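Long-range contacts in endonuclease Bse634IR (Geobacillus stearothermophilus, PDB 3V21), which probably acts as a type II restriction endonuclease, a metal-dependent hydrolase that cuts double-stranded DNA: residues N9-Y14 against K61-P66; T38-I43 against T278-I283. The protein carries 1 engineered substitution. All blocks are in the same frame, centred on the assembly; numbering follows the deposited sequence.

Along the chain the four segments alternate: 9-14, then 38-43, then 61-66, and finally 278-283, so contacts 1 and 2 interlock in sequence. Their centres lie about 28 Å apart, with nearest atoms about 15 Å from each other. Helix 43-60 spans the interval, and helix 68-93 borders both. Contact 1, centred about 27 Å from the centre of the chain, closes the outer end of helix 43-60 against a strand of a small hairpin. Contact 2, at about 17 Å, lies where that helix starts and joins it to helix 280-291, which follows edge strand 273-276 of the mixed sheet. The N-terminal helices are thereby tied to the end of the central sheet region.

Contact 1 of 2, residues N9-Y14 against K61-P66; sequences NCVEEY and KGLAIP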
ATOM      1  N   ASN A   9      37.420 -29.521 -24.376  1.00 48.35           N
ATOM      2  CA  ASN A   9      36.421 -28.782 -25.114  1.00 48.17           C
ATOM      3  C   ASN A   9      35.882 -27.650 -24.273  1.00 47.00           C
ATOM      4  O   ASN A   9      34.936 -26.983 -24.673  1.00 47.85           O
ATOM      5  CB  ASN A   9      35.280 -29.697 -25.523  1.00 49.49           C
ATOM      6  CG  ASN A   9      35.706 -30.716 -26.544  1.00 50.86           C
ATOM      7  OD1 ASN A   9      36.360 -30.375 -27.533  1.00 50.61           O
ATOM      8  ND2 ASN A   9      35.333 -31.976 -26.321  1.00 51.68           N
ATOM      9  N   CYS A  10      36.476 -27.425 -23.107  1.00 44.75           N
ATOM     10  CA  CYS A  10      35.987 -26.365 -22.265  1.00 43.94           C
ATOM     11  C   CYS A  10      36.132 -25.029 -22.988  1.00 45.23           C
ATOM     12  O   CYS A  10      35.503 -24.041 -22.592  1.00 47.03           O
ATOM     13  CB  CYS A  10      36.700 -26.370 -20.917  1.00 42.36           C
ATOM     14  SG  CYS A  10      38.437 -26.086 -20.994  1.00 41.14           S
ATOM     15  N   VAL A  11      36.945 -24.999 -24.050  1.00 44.85           N
ATOM     16  CA  VAL A  11      37.115 -23.785 -24.864  1.00 44.15           C
ATOM     17  C   VAL A  11      36.879 -24.168 -26.315  1.00 44.75           C
ATOM     18  O   VAL A  11      37.299 -25.234 -26.763  1.00 44.76           O
ATOM     19  CB  VAL A  11      38.524 -23.138 -24.748  1.00 43.68           C
ATOM     20  CG1 VAL A  11      38.775 -22.675 -23.329  1.00 43.59           C
ATOM     21  CG2 VAL A  11      39.589 -24.110 -25.194  1.00 44.71           C
ATOM     22  N   GLU A  12      36.202 -23.288 -27.039  1.00 45.67           N
ATOM     23  CA  GLU A  12      35.865 -23.509 -28.438  1.00 46.14           C
ATOM     24  C   GLU A  12      36.249 -22.286 -29.253  1.00 45.87           C
ATOM     25  O   GLU A  12      35.967 -21.165 -28.856  1.00 46.01           O
ATOM     26  CB  GLU A  12      34.362 -23.769 -28.547  1.00 47.78           C
ATOM     27  CG  GLU A  12      33.784 -23.747 -29.952  1.00 50.10           C
ATOM     28  CD  GLU A  12      32.273 -23.989 -29.961  1.00 52.01           C
ATOM     29  OE1 GLU A  12      31.525 -23.176 -29.371  1.00 53.36           O
ATOM     30  OE2 GLU A  12      31.828 -24.996 -30.555  1.00 52.61           O
ATOM     31  N   GLU A  13      36.893 -22.506 -30.391  1.00 46.64           N
ATOM     32  CA  GLU A  13      37.313 -21.410 -31.260  1.00 48.55           C
ATOM     33  C   GLU A  13      36.300 -21.192 -32.381  1.00 49.63           C
ATOM     34  O   GLU A  13      35.640 -22.125 -32.830  1.00 49.89           O
ATOM     35  CB  GLU A  13      38.686 -21.715 -31.863  1.00 49.70           C
ATOM     36  CG  GLU A  13      39.318 -20.556 -32.631  1.00 51.45           C
ATOM     37  CD  GLU A  13      40.623 -20.930 -33.339  1.00 52.04           C
ATOM     38  OE1 GLU A  13      41.485 -21.588 -32.715  1.00 53.73           O
ATOM     39  OE2 GLU A  13      40.788 -20.553 -34.516  1.00 51.00           O
ATOM     40  N   TYR A  14      36.170 -19.954 -32.837  1.00 51.48           N
ATOM     41  CA  TYR A  14      35.227 -19.658 -33.902  1.00 53.93           C
ATOM     42  C   TYR A  14      35.547 -18.296 -34.494  1.00 56.97           C
ATOM     43  O   TYR A  14      36.187 -17.472 -33.847  1.00 57.93           O
ATOM     44  CB  TYR A  14      33.797 -19.654 -33.353  1.00 52.48           C
ATOM     45  CG  TYR A  14      33.548 -18.567 -32.331  1.00 51.51           C
ATOM     46  CD1 TYR A  14      34.034 -18.673 -31.031  1.00 50.55           C
ATOM     47  CD2 TYR A  14      32.873 -17.401 -32.681  1.00 51.88           C
ATOM     48  CE1 TYR A  14      33.856 -17.649 -30.110  1.00 50.46           C
ATOM     49  CE2 TYR A  14      32.692 -16.367 -31.766  1.00 51.13           C
ATOM     50  CZ  TYR A  14      33.187 -16.498 -30.485  1.00 50.83           C
ATOM     51  OH  TYR A  14      33.029 -15.474 -29.578  1.00 51.43           O
ATOM     52  N   LYS A  61      46.333 -25.343 -25.290  1.00 51.20           N
ATOM     53  CA  LYS A  61      45.865 -25.274 -26.673  1.00 51.05           C
ATOM     54  C   LYS A  61      46.575 -24.151 -27.429  1.00 50.71           C
ATOM     55  O   LYS A  61      46.410 -23.993 -28.637  1.00 49.22           O
ATOM     56  CB  LYS A  61      44.350 -25.053 -26.719  1.00 50.88           C
ATOM     57  CG  LYS A  61      43.535 -26.203 -26.171  1.00 51.29           C
ATOM     58  CD  LYS A  61      42.166 -26.242 -26.816  1.00 51.75           C
ATOM     59  CE  LYS A  61      41.420 -27.514 -26.452  1.00 51.79           C
ATOM     60  NZ  LYS A  61      40.242 -27.694 -27.337  1.00 52.25           N
ATOM     61  N   GLY A  62      47.374 -23.378 -26.706  1.00 51.61           N
ATOM     62  CA  GLY A  62      48.091 -22.278 -27.322  1.00 52.93           C
ATOM     63  C   GLY A  62      47.189 -21.096 -27.628  1.00 53.17           C
ATOM     64  O   GLY A  62      47.535 -20.246 -28.452  1.00 53.14           O
ATOM     65  N   LEU A  63      46.030 -21.049 -26.965  1.00 53.04           N
ATOM     66  CA  LEU A  63      45.053 -19.977 -27.146  1.00 50.61           C
ATOM     67  C   LEU A  63      45.230 -18.919 -26.052  1.00 50.36           C
ATOM     68  O   LEU A  63      45.934 -19.139 -25.066  1.00 47.87           O
ATOM     69  CB  LEU A  63      43.641 -20.560 -27.117  1.00 48.80           C
ATOM     70  CG  LEU A  63      43.408 -21.607 -28.208  1.00 49.14           C
ATOM     71  CD1 LEU A  63      42.070 -22.271 -28.013  1.00 49.46           C
ATOM     72  CD2 LEU A  63      43.479 -20.958 -29.582  1.00 49.27           C
ATOM     73  N   ALA A  64      44.601 -17.765 -26.214  1.00 51.21           N
ATOM     74  CA  ALA A  64      44.759 -16.715 -25.213  1.00 52.20           C
ATOM     75  C   ALA A  64      43.730 -16.782 -24.081  1.00 51.87           C
ATOM     76  O   ALA A  64      42.533 -17.005 -24.323  1.00 51.66           O
ATOM     77  CB  ALA A  64      44.723 -15.339 -25.893  1.00 52.70           C
ATOM     78  N   ILE A  65      44.212 -16.586 -22.850  1.00 51.30           N
ATOM     79  CA  ILE A  65      43.366 -16.613 -21.649  1.00 51.46           C
ATOM     80  C   ILE A  65      42.123 -15.733 -21.778  1.00 50.65           C
ATOM     81  O   ILE A  65      42.220 -14.539 -22.025  1.00 51.67           O
ATOM     82  CB  ILE A  65      44.163 -16.174 -20.374  1.00 51.56           C
ATOM     83  CG1 ILE A  65      45.135 -17.286 -19.961  1.00 51.43           C
ATOM     84  CG2 ILE A  65      43.202 -15.847 -19.225  1.00 51.60           C
ATOM     85  CD1 ILE A  65      45.667 -17.149 -18.545  1.00 51.02           C
ATOM     86  N   PRO A  66      40.934 -16.317 -21.591  1.00 50.08           N
ATOM     87  CA  PRO A  66      39.658 -15.603 -21.688  1.00 48.90           C
ATOM     88  C   PRO A  66      39.601 -14.346 -20.823  1.00 47.41           C
ATOM     89  O   PRO A  66      40.226 -14.271 -19.765  1.00 46.99           O
ATOM     90  CB  PRO A  66      38.646 -16.655 -21.241  1.00 49.65           C
ATOM     91  CG  PRO A  66      39.301 -17.944 -21.646  1.00 49.73           C
ATOM     92  CD  PRO A  66      40.714 -17.715 -21.189  1.00 50.40           C
TER
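Val11 and Glu13 look across at Lys61 and Leu63 over a wide backbone gap, with CA of Val11 9.1 Å from CA of Lys61 and CA of Glu13 8.9 Å from CA of Leu63, so side chains alone bridge it. No hydrogen bond joins the two segments; they bury 224 Å² in all, and the closest contact is between aliphatic carbons. One methyl of Val11 does most of the touching: with chi1 at -63°, CG2 sits between the backbone N and the carbonyl carbon, 3.7 Å from CD of Lys61. The lysine runs past it in the opposite direction as an extended chain. Lysine suits this margin because its methylenes can lie along the valine while NZ goes on to a hydrogen bond with Ser8 O. Leu63 divides its fork between two partners. Its CD1 meets CG2 of Val11 at 4.2 Å, whereas CD2 lies 3.8 Å from OE1 of Glu13, a van der Waals contact at the exposed margin, where an acid can sit with its carboxylate near solvent. Gly62 makes the turn between Lys61 and Leu63 possible: its positive phi (75°) belongs to a Schellman motif at the end of a helix, a conformation glycine adopts easily. Val11 is the buried member, also packed on Ile22 of strand 20-24 and Val54 of helix 43-60; Leu63 rests on Val58 of that helix, and Pro66 carries the loop onward between Ile24 of strand 20-24 and Phe71 of helix 68-93.

Contact 2 of 2, residues T38-I43 against T278-I283; sequences TPTGSI and TSFEDI
Ser42 and Ser279 form a single beta bridge, an antiparallel non-hydrogen-bonded pair that ties the N-cap of helix 43-60 to the start of helix 280-291. Two backbone hydrogen bonds flank it: Ile43 N donates to Thr278 O (2.9 Å, 156°), and Phe280 N donates to Gly41 O, whose exact place is less sure. Gly41 suits the bend because, at its positive phi, a side chain would be jammed against the preceding carbonyl.

The apolar contacts gather round Phe280. Its chi1 of -77° sets CG anti to the carbonyl carbon and sends the ring over the Pro39-Thr40 backbone, where Pro39 O stands 3.6 Å above the centre of the Phe280 ring. Pro39 CB touches CZ of Phe280 at 3.9 Å, Ile43 CG1 approaches CD1 of Phe280 at 4.0 Å, and Met82 of helix 68-93 also meets the ring. With an alanine here, Pro39 and Ile43 would probably lose their shared partner and a gap would open towards Met82. Ile43 CD1 also meets Ile283 CD1 at 4.2 Å; the Ile283 side chain lies about 7 Å from that of Leu197, a calcium-binding residue.

Polar bonds within 278-283 fix the helix start. The carboxylate of Asp282 reaches back so that OD2 accepts Ser279 N from the anti side, 27° out of plane. Thr278 OG1 donates to Asp282 OD2 at 2.6 Å, nearly along its C-O axis.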
ATOM      1  N   THR A  38      30.256 -36.120  -8.291  1.00 66.23           N
ATOM      2  CA  THR A  38      29.803 -34.732  -8.312  1.00 64.17           C
ATOM      3  C   THR A  38      30.587 -33.928  -7.280  1.00 63.33           C
ATOM      4  O   THR A  38      30.831 -34.401  -6.167  1.00 62.86           O
ATOM      5  CB  THR A  38      28.325 -34.629  -7.972  1.00 64.04           C
ATOM      6  OG1 THR A  38      28.013 -35.602  -6.968  1.00 64.32           O
ATOM      7  CG2 THR A  38      27.474 -34.845  -9.205  1.00 63.47           C
ATOM      8  N   PRO A  39      30.963 -32.684  -7.629  1.00 62.19           N
ATOM      9  CA  PRO A  39      31.728 -31.807  -6.736  1.00 61.43           C
ATOM     10  C   PRO A  39      31.163 -31.656  -5.325  1.00 61.12           C
ATOM     11  O   PRO A  39      29.953 -31.763  -5.096  1.00 60.90           O
ATOM     12  CB  PRO A  39      31.740 -30.478  -7.486  1.00 60.97           C
ATOM     13  CG  PRO A  39      30.429 -30.500  -8.207  1.00 60.74           C
ATOM     14  CD  PRO A  39      30.396 -31.912  -8.749  1.00 61.18           C
ATOM     15  N   THR A  40      32.067 -31.423  -4.383  1.00 60.47           N
ATOM     16  CA  THR A  40      31.716 -31.209  -2.984  1.00 60.14           C
ATOM     17  C   THR A  40      32.885 -30.505  -2.322  1.00 58.73           C
ATOM     18  O   THR A  40      33.974 -30.414  -2.884  1.00 58.65           O
ATOM     19  CB  THR A  40      31.411 -32.527  -2.207  1.00 60.87           C
ATOM     20  OG1 THR A  40      32.135 -33.612  -2.799  1.00 61.84           O
ATOM     21  CG2 THR A  40      29.894 -32.823  -2.187  1.00 59.99           C
ATOM     22  N   GLY A  41      32.641 -30.010  -1.120  1.00 57.42           N
ATOM     23  CA  GLY A  41      33.647 -29.285  -0.372  1.00 56.03           C
ATOM     24  C   GLY A  41      33.412 -27.788  -0.476  1.00 54.96           C
ATOM     25  O   GLY A  41      32.268 -27.320  -0.450  1.00 55.55           O
ATOM     26  N   SER A  42      34.502 -27.034  -0.592  1.00 52.35           N
ATOM     27  CA  SER A  42      34.427 -25.593  -0.725  1.00 49.74           C
ATOM     28  C   SER A  42      33.987 -25.241  -2.132  1.00 49.64           C
ATOM     29  O   SER A  42      34.616 -25.634  -3.113  1.00 49.63           O
ATOM     30  CB  SER A  42      35.784 -24.962  -0.449  1.00 48.59           C
ATOM     31  OG  SER A  42      35.730 -23.566  -0.667  1.00 48.79           O
ATOM     32  N   ILE A  43      32.894 -24.498  -2.227  1.00 49.38           N
ATOM     33  CA  ILE A  43      32.370 -24.103  -3.517  1.00 49.42           C
ATOM     34  C   ILE A  43      33.374 -23.212  -4.226  1.00 51.31           C
ATOM     35  O   ILE A  43      33.629 -23.367  -5.412  1.00 50.54           O
ATOM     36  CB  ILE A  43      31.052 -23.350  -3.354  1.00 47.47           C
ATOM     37  CG1 ILE A  43      30.088 -24.193  -2.529  1.00 46.31           C
ATOM     38  CG2 ILE A  43      30.454 -23.062  -4.707  1.00 47.49           C
ATOM     39  CD1 ILE A  43      28.828 -23.474  -2.145  1.00 45.82           C
ATOM     40  N   THR A 278      29.688 -21.514   1.824  1.00 43.26           N
ATOM     41  CA  THR A 278      31.109 -21.804   1.700  1.00 44.83           C
ATOM     42  C   THR A 278      31.350 -23.218   1.167  1.00 42.99           C
ATOM     43  O   THR A 278      32.260 -23.443   0.373  1.00 43.34           O
ATOM     44  CB  THR A 278      31.806 -21.623   3.056  1.00 46.86           C
ATOM     45  OG1 THR A 278      31.148 -22.433   4.036  1.00 51.39           O
ATOM     46  CG2 THR A 278      31.691 -20.191   3.528  1.00 46.95           C
ATOM     47  N   SER A 279      30.510 -24.158   1.584  1.00 41.72           N
ATOM     48  CA  SER A 279      30.631 -25.548   1.153  1.00 41.03           C
ATOM     49  C   SER A 279      29.306 -26.059   0.594  1.00 40.78           C
ATOM     50  O   SER A 279      28.264 -25.421   0.768  1.00 40.81           O
ATOM     51  CB  SER A 279      31.033 -26.430   2.335  1.00 40.82           C
ATOM     52  OG  SER A 279      30.010 -26.456   3.324  1.00 39.82           O
ATOM     53  N   PHE A 280      29.348 -27.217  -0.066  1.00 39.60           N
ATOM     54  CA  PHE A 280      28.140 -27.804  -0.625  1.00 37.59           C
ATOM     55  C   PHE A 280      27.199 -28.230   0.482  1.00 38.17           C
ATOM     56  O   PHE A 280      25.998 -28.347   0.285  1.00 37.63           O
ATOM     57  CB  PHE A 280      28.487 -28.998  -1.504  1.00 35.64           C
ATOM     58  CG  PHE A 280      29.020 -28.614  -2.842  1.00 34.64           C
ATOM     59  CD1 PHE A 280      30.314 -28.121  -2.976  1.00 34.11           C
ATOM     60  CD2 PHE A 280      28.208 -28.696  -3.971  1.00 34.83           C
ATOM     61  CE1 PHE A 280      30.796 -27.712  -4.220  1.00 33.87           C
ATOM     62  CE2 PHE A 280      28.677 -28.290  -5.218  1.00 34.43           C
ATOM     63  CZ  PHE A 280      29.976 -27.796  -5.342  1.00 33.85           C
ATOM     64  N   GLU A 281      27.746 -28.468   1.658  1.00 40.65           N
ATOM     65  CA  GLU A 281      26.905 -28.863   2.759  1.00 42.63           C
ATOM     66  C   GLU A 281      25.980 -27.690   3.078  1.00 41.29           C
ATOM     67  O   GLU A 281      24.793 -27.887   3.358  1.00 40.60           O
ATOM     68  CB  GLU A 281      27.775 -29.230   3.963  1.00 47.52           C
ATOM     69  CG  GLU A 281      26.985 -29.756   5.169  1.00 53.45           C
ATOM     70  CD  GLU A 281      25.948 -30.822   4.791  1.00 55.93           C
ATOM     71  OE1 GLU A 281      26.283 -31.717   3.967  1.00 57.56           O
ATOM     72  OE2 GLU A 281      24.811 -30.766   5.329  1.00 56.12           O
ATOM     73  N   ASP A 282      26.530 -26.472   3.008  1.00 39.26           N
ATOM     74  CA  ASP A 282      25.768 -25.258   3.290  1.00 36.68           C
ATOM     75  C   ASP A 282      24.562 -25.099   2.376  1.00 35.08           C
ATOM     76  O   ASP A 282      23.543 -24.533   2.777  1.00 34.33           O
ATOM     77  CB  ASP A 282      26.653 -24.024   3.167  1.00 36.94           C
ATOM     78  CG  ASP A 282      27.692 -23.955   4.249  1.00 36.54           C
ATOM     79  OD1 ASP A 282      27.349 -24.240   5.417  1.00 36.40           O
ATOM     80  OD2 ASP A 282      28.846 -23.607   3.927  1.00 36.48           O
ATOM     81  N   ILE A 283      24.685 -25.581   1.143  1.00 32.32           N
ATOM     82  CA  ILE A 283      23.582 -25.512   0.210  1.00 29.58           C
ATOM     83  C   ILE A 283      22.450 -26.308   0.830  1.00 30.87           C
ATOM     84  O   ILE A 283      21.303 -25.878   0.811  1.00 32.58           O
ATOM     85  CB  ILE A 283      23.951 -26.127  -1.136  1.00 28.30           C
ATOM     86  CG1 ILE A 283      25.062 -25.309  -1.795  1.00 27.09           C
ATOM     87  CG2 ILE A 283      22.734 -26.182  -2.029  1.00 28.19           C
ATOM     88  CD1 ILE A 283      25.535 -25.871  -3.121  1.00 24.84           C
TER